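Nucleoporin NUP82 (Saccharomyces cerevisiae, PDB 3PBP) helps build the nuclear pore complex, serving as a structural nucleoporin whose N-terminal domain contains the region that interacts with NUP116. Local coordinates at residues 70-75 and 130-135; 74-79 and 137-142. The protein carries 1 engineered substitution. All blocks are in the same frame, centred on the assembly; numbering follows the deposited sequence.

After a first four-stranded sheet, strands 24-29 to 55-58, the chain runs through strand 70-73, turns in the following loop, and enters strand 79-83, completing a second four-stranded sheet at 110-115 before strand 127-132 begins the next one. Interaction 1 returns 130-135 to 70-75 across 54 intervening residues. Interaction 2 brings 137-142 to 74-79 across 57. Because both partners advance together, the two closures interleave and neither nests inside the other; they share Ser74 and Thr75. Their second segments are joined through neighbouring strands 127-132 and 141-146. Together they tie two consecutive blades of the propeller, first along their opening strands and then through the turns beyond them.

Interaction 1: 70-75 and 130-135; sequences HVISST and VLFHPK
Ile72 and Phe132 carry most of the meeting between strands 70-73 and 127-132, the opening strands of consecutive four-stranded blades in the beta-propeller of this N-terminal domain. Segments 70-73 and 130-132 run nearly parallel, 12° apart, their axes 7.8 Å from each other at closest approach. No hydrogen bond crosses, so side chains do the joining, the usual way for neighbouring propeller blades to meet.

The close part is built on one branch of Ile72. With CG1 placed between the backbone N and the carbonyl carbon (chi1 56°) and the chain then extended, CD1 reaches across the seam to the backbone of Val130 and Leu131. The same methyl lies 4.2 Å from CD2 of Phe132 and 4.4 Å from CG1 of Val130, an apolar cluster in the seam. Phe132 comes in from the other strand, its ring also packed on Leu79, Ile142 and Ile156, so that it touches side chains of both blades. The carbonyl oxygen of Ile72 lies near the ring plane, at the edge.

Away from the seam, Ser73 turns toward Phe27 of strand 24-29 and hydrogen-bonds through OG to the carbonyl oxygen of Ser74, while Leu131 also starts outward and comes no closer than 5.1 Å with its side chain to any atom of 70-75. The loop ends are the looser, solvent side: Thr75 and Pro134 are exposed and do not touch the other segment. At the border between the two regions, Ser74 makes a CH-pi contact, its CB standing over one face of Phe132, 4.0 Å from the ring centroid and offset toward the rim.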
loop_
_atom_site.group_PDB
_atom_site.type_symbol
_atom_site.label_atom_id
_atom_site.label_comp_id
_atom_site.label_asym_id
_atom_site.label_seq_id
_atom_site.Cartn_x
_atom_site.Cartn_y
_atom_site.Cartn_z
ATOM N N HIS A 70 -12.453 14.263 -5.510
ATOM C CA HIS A 70 -11.695 14.300 -4.261
ATOM C C HIS A 70 -10.545 15.249 -4.593
ATOM O O HIS A 70 -10.091 15.293 -5.749
ATOM C CB HIS A 70 -11.079 12.950 -3.918
ATOM C CG HIS A 70 -12.070 11.887 -3.560
ATOM N ND1 HIS A 70 -12.952 11.348 -4.472
ATOM C CD2 HIS A 70 -12.263 11.207 -2.405
ATOM C CE1 HIS A 70 -13.642 10.378 -3.896
ATOM N NE2 HIS A 70 -13.242 10.272 -2.642
ATOM N N VAL A 71 -10.093 16.039 -3.623
ATOM C CA VAL A 71 -8.949 16.908 -3.894
ATOM C C VAL A 71 -7.992 16.819 -2.711
ATOM O O VAL A 71 -8.410 16.869 -1.546
ATOM C CB VAL A 71 -9.344 18.404 -4.150
ATOM C CG1 VAL A 71 -10.583 18.494 -5.009
ATOM C CG2 VAL A 71 -9.545 19.117 -2.878
ATOM N N ILE A 72 -6.708 16.646 -3.005
ATOM C CA ILE A 72 -5.716 16.559 -1.948
ATOM C C ILE A 72 -4.626 17.564 -2.232
ATOM O O ILE A 72 -4.478 18.033 -3.353
ATOM C CB ILE A 72 -5.092 15.147 -1.865
ATOM C CG1 ILE A 72 -4.491 14.770 -3.215
ATOM C CG2 ILE A 72 -6.144 14.136 -1.477
ATOM C CD1 ILE A 72 -3.749 13.473 -3.211
ATOM N N SER A 73 -3.852 17.880 -1.207
ATOM C CA SER A 73 -2.772 18.843 -1.335
ATOM C C SER A 73 -1.433 18.219 -1.003
ATOM O O SER A 73 -1.353 17.322 -0.176
ATOM C CB SER A 73 -3.026 20.018 -0.393
ATOM O OG SER A 73 -1.861 20.808 -0.216
ATOM N N SER A 74 -0.376 18.671 -1.662
ATOM C CA SER A 74 0.937 18.148 -1.339
ATOM C C SER A 74 1.272 18.789 0.015
ATOM O O SER A 74 0.829 19.899 0.308
ATOM C CB SER A 74 1.948 18.567 -2.399
ATOM O OG SER A 74 2.135 19.966 -2.394
ATOM N N THR A 75 2.038 18.092 0.849
ATOM C CA THR A 75 2.386 18.632 2.162
ATOM C C THR A 75 3.087 19.979 2.054
ATOM O O THR A 75 2.899 20.849 2.904
ATOM C CB THR A 75 3.274 17.652 2.933
ATOM O OG1 THR A 75 2.512 16.485 3.249
ATOM C CG2 THR A 75 3.771 18.267 4.222
ATOM N N VAL A 130 -5.732 8.382 -4.922
ATOM C CA VAL A 130 -4.525 9.070 -5.384
ATOM C C VAL A 130 -3.770 9.697 -4.222
ATOM O O VAL A 130 -4.362 10.268 -3.323
ATOM C CB VAL A 130 -4.860 10.186 -6.384
ATOM C CG1 VAL A 130 -3.579 10.925 -6.791
ATOM C CG2 VAL A 130 -5.544 9.596 -7.597
ATOM N N LEU A 131 -2.453 9.597 -4.263
ATOM C CA LEU A 131 -1.594 10.159 -3.218
ATOM C C LEU A 131 -0.345 10.767 -3.821
ATOM O O LEU A 131 0.195 10.237 -4.797
ATOM C CB LEU A 131 -1.112 9.061 -2.269
ATOM C CG LEU A 131 -2.096 8.331 -1.377
ATOM C CD1 LEU A 131 -1.372 7.239 -0.641
ATOM C CD2 LEU A 131 -2.717 9.324 -0.426
ATOM N N PHE A 132 0.128 11.869 -3.247
ATOM C CA PHE A 132 1.385 12.449 -3.715
ATOM C C PHE A 132 2.487 11.590 -3.081
ATOM O O PHE A 132 2.321 11.091 -1.969
ATOM C CB PHE A 132 1.552 13.865 -3.203
ATOM C CG PHE A 132 0.942 14.899 -4.067
ATOM C CD1 PHE A 132 1.470 15.173 -5.330
ATOM C CD2 PHE A 132 -0.160 15.618 -3.622
ATOM C CE1 PHE A 132 0.900 16.159 -6.144
ATOM C CE2 PHE A 132 -0.739 16.605 -4.421
ATOM C CZ PHE A 132 -0.208 16.876 -5.687
ATOM N N HIS A 133 3.604 11.395 -3.769
ATOM C CA HIS A 133 4.676 10.630 -3.159
ATOM C C HIS A 133 5.291 11.635 -2.186
ATOM O O HIS A 133 5.697 12.726 -2.577
ATOM C CB HIS A 133 5.690 10.159 -4.202
ATOM C CG HIS A 133 6.666 9.154 -3.671
ATOM N ND1 HIS A 133 7.618 9.465 -2.722
ATOM C CD2 HIS A 133 6.832 7.840 -3.953
ATOM C CE1 HIS A 133 8.331 8.388 -2.446
ATOM N NE2 HIS A 133 7.875 7.387 -3.179
ATOM N N PRO A 134 5.360 11.278 -0.900
ATOM C CA PRO A 134 5.905 12.143 0.145
ATOM C C PRO A 134 7.328 12.619 -0.095
ATOM O O PRO A 134 7.718 13.672 0.400
ATOM C CB PRO A 134 5.810 11.279 1.400
ATOM C CG PRO A 134 4.838 10.218 1.046
ATOM C CD PRO A 134 5.150 9.921 -0.376
ATOM N N LYS A 135 8.116 11.865 -0.848
ATOM C CA LYS A 135 9.488 12.290 -1.047
ATOM C C LYS A 135 9.958 12.473 -2.485
ATOM O O LYS A 135 11.063 12.080 -2.858
ATOM C CB LYS A 135 10.420 11.346 -0.300
ATOM C CG LYS A 135 10.499 11.619 1.179
ATOM C CD LYS A 135 11.604 10.786 1.781
ATOM C CE LYS A 135 12.070 11.332 3.117
ATOM N NZ LYS A 135 13.205 10.494 3.656
#

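Interaction 2: 74-79 and 137-142; sequences STSGDL and YRDSCI
Asp139 projects its carboxylate onto the turn at 74-79, where the hydroxyl of Ser76 donates a hydrogen bond to it. Ser76 OG lies 2.5 Å from Asp139 OD2, approaching on the syn side and 27° out of the carboxylate plane. Asp139 CG lies anti to its own carbonyl carbon, beside the backbone N (chi1 -63°), which carries the carboxylate to that hydroxyl. Ser74 OG is a weaker neighbour of the same oxygen at 3.5 Å, its proton perhaps going to Ser76 OG instead, and Ser74 CB rests 3.6 Å from Asp139 CG. Leu79 supplies the apolar share: its CD1 passes alongside Asp139 CB at 3.8 Å and also meets the Asp139 carbonyl oxygen, the two side chains sliding past each other in opposite directions.

A second shell fixes these groups. Ser74 to Gly77 form a type I turn, closed by Gly77 N and Ser74 O. Ser76 OG accepts from Asp78 N at 3.2 Å, an ST turn that holds the hydroxyl in place, while Leu79 N donates to Ser74 OG. Ser140 OG and Ser140 N both bond to Tyr137 O, closing the turn that carries Asp139. Were Asp139 replaced by an alanine, the Ser76 hydroxyl would probably lose its carboxylate acceptor and a gap would open beside Ser74 CB. Asp78 OD2 stands 4.4 Å from Asp139 OD2, like charges that may be eased by the long, weak ion pair of Asp78 with Arg34.

Farther out, Leu79 packs on Val90 and Glu92 of strand 87-92. The Ser76-Asp139 bond thus joins the loop between 70-73 and 79-83 to the connection between 127-132 and 141-146 in the next blade.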
loop_
_atom_site.group_PDB
_atom_site.type_symbol
_atom_site.label_atom_id
_atom_site.label_comp_id
_atom_site.label_asym_id
_atom_site.label_seq_id
_atom_site.Cartn_x
_atom_site.Cartn_y
_atom_site.Cartn_z
ATOM N N SER A 74 -0.376 18.671 -1.662
ATOM C CA SER A 74 0.937 18.148 -1.339
ATOM C C SER A 74 1.272 18.789 0.015
ATOM O O SER A 74 0.829 19.899 0.308
ATOM C CB SER A 74 1.948 18.567 -2.399
ATOM O OG SER A 74 2.135 19.966 -2.394
ATOM N N THR A 75 2.038 18.092 0.849
ATOM C CA THR A 75 2.386 18.632 2.162
ATOM C C THR A 75 3.087 19.979 2.054
ATOM O O THR A 75 2.899 20.849 2.904
ATOM C CB THR A 75 3.274 17.652 2.933
ATOM O OG1 THR A 75 2.512 16.485 3.249
ATOM C CG2 THR A 75 3.771 18.267 4.222
ATOM N N SER A 76 3.903 20.141 1.013
ATOM C CA SER A 76 4.611 21.396 0.779
ATOM C C SER A 76 3.607 22.507 0.522
ATOM O O SER A 76 3.915 23.681 0.680
ATOM C CB SER A 76 5.494 21.280 -0.443
ATOM O OG SER A 76 4.691 21.255 -1.606
ATOM N N GLY A 77 2.406 22.128 0.097
ATOM C CA GLY A 77 1.363 23.102 -0.183
ATOM C C GLY A 77 1.502 23.778 -1.527
ATOM O O GLY A 77 0.818 24.751 -1.804
ATOM N N ASP A 78 2.375 23.260 -2.381
ATOM C CA ASP A 78 2.576 23.880 -3.681
ATOM C C ASP A 78 1.690 23.296 -4.776
ATOM O O ASP A 78 1.444 23.930 -5.805
ATOM C CB ASP A 78 4.047 23.779 -4.066
ATOM C CG ASP A 78 4.962 24.436 -3.036
ATOM O OD1 ASP A 78 4.568 25.471 -2.440
ATOM O OD2 ASP A 78 6.084 23.920 -2.827
ATOM N N LEU A 79 1.192 22.088 -4.545
ATOM C CA LEU A 79 0.347 21.446 -5.529
ATOM C C LEU A 79 -0.966 20.875 -4.977
ATOM O O LEU A 79 -1.053 20.437 -3.818
ATOM C CB LEU A 79 1.107 20.313 -6.208
ATOM C CG LEU A 79 2.376 20.633 -6.968
ATOM C CD1 LEU A 79 2.836 19.366 -7.697
ATOM C CD2 LEU A 79 2.110 21.764 -7.935
ATOM N N TYR A 137 10.998 15.040 -5.474
ATOM C CA TYR A 137 11.499 16.394 -5.635
ATOM C C TYR A 137 10.417 17.234 -6.341
ATOM O O TYR A 137 9.836 16.817 -7.346
ATOM C CB TYR A 137 12.788 16.355 -6.456
ATOM C CG TYR A 137 13.388 17.703 -6.743
ATOM C CD1 TYR A 137 13.900 18.498 -5.720
ATOM C CD2 TYR A 137 13.439 18.192 -8.046
ATOM C CE1 TYR A 137 14.447 19.743 -5.992
ATOM C CE2 TYR A 137 13.984 19.435 -8.327
ATOM C CZ TYR A 137 14.484 20.202 -7.301
ATOM O OH TYR A 137 15.016 21.434 -7.597
ATOM N N ARG A 138 10.137 18.409 -5.796
ATOM C CA ARG A 138 9.117 19.282 -6.357
ATOM C C ARG A 138 7.735 18.622 -6.442
ATOM O O ARG A 138 6.934 18.976 -7.304
ATOM C CB ARG A 138 9.539 19.770 -7.743
ATOM C CG ARG A 138 10.826 20.573 -7.742
ATOM C CD ARG A 138 10.725 21.773 -8.664
ATOM N NE ARG A 138 10.633 21.399 -10.072
ATOM C CZ ARG A 138 9.838 22.004 -10.954
ATOM N NH1 ARG A 138 9.058 23.015 -10.569
ATOM N NH2 ARG A 138 9.822 21.599 -12.223
ATOM N N ASP A 139 7.460 17.671 -5.550
ATOM C CA ASP A 139 6.171 16.973 -5.503
ATOM C C ASP A 139 5.741 16.447 -6.857
ATOM O O ASP A 139 4.546 16.347 -7.125
ATOM C CB ASP A 139 5.080 17.913 -4.994
ATOM C CG ASP A 139 5.328 18.385 -3.574
ATOM O OD1 ASP A 139 5.393 17.529 -2.666
ATOM O OD2 ASP A 139 5.454 19.609 -3.359
ATOM N N SER A 140 6.716 16.090 -7.691
ATOM C CA SER A 140 6.466 15.620 -9.053
ATOM C C SER A 140 5.955 14.207 -9.255
ATOM O O SER A 140 5.875 13.749 -10.397
ATOM C CB SER A 140 7.734 15.779 -9.891
ATOM O OG SER A 140 8.795 15.035 -9.317
ATOM N N CYS A 141 5.596 13.511 -8.186
ATOM C CA CYS A 141 5.129 12.147 -8.357
ATOM C C CYS A 141 3.788 11.818 -7.691
ATOM O O CYS A 141 3.615 12.036 -6.494
ATOM C CB CYS A 141 6.210 11.199 -7.852
ATOM S SG CYS A 141 5.757 9.462 -7.892
ATOM N N ILE A 142 2.830 11.309 -8.466
ATOM C CA ILE A 142 1.548 10.933 -7.882
ATOM C C ILE A 142 1.350 9.426 -7.990
ATOM O O ILE A 142 1.658 8.799 -9.009
ATOM C CB ILE A 142 0.329 11.657 -8.533
ATOM C CG1 ILE A 142 0.207 11.292 -10.013
ATOM C CG2 ILE A 142 0.444 13.158 -8.323
ATOM C CD1 ILE A 142 -1.083 11.785 -10.633
#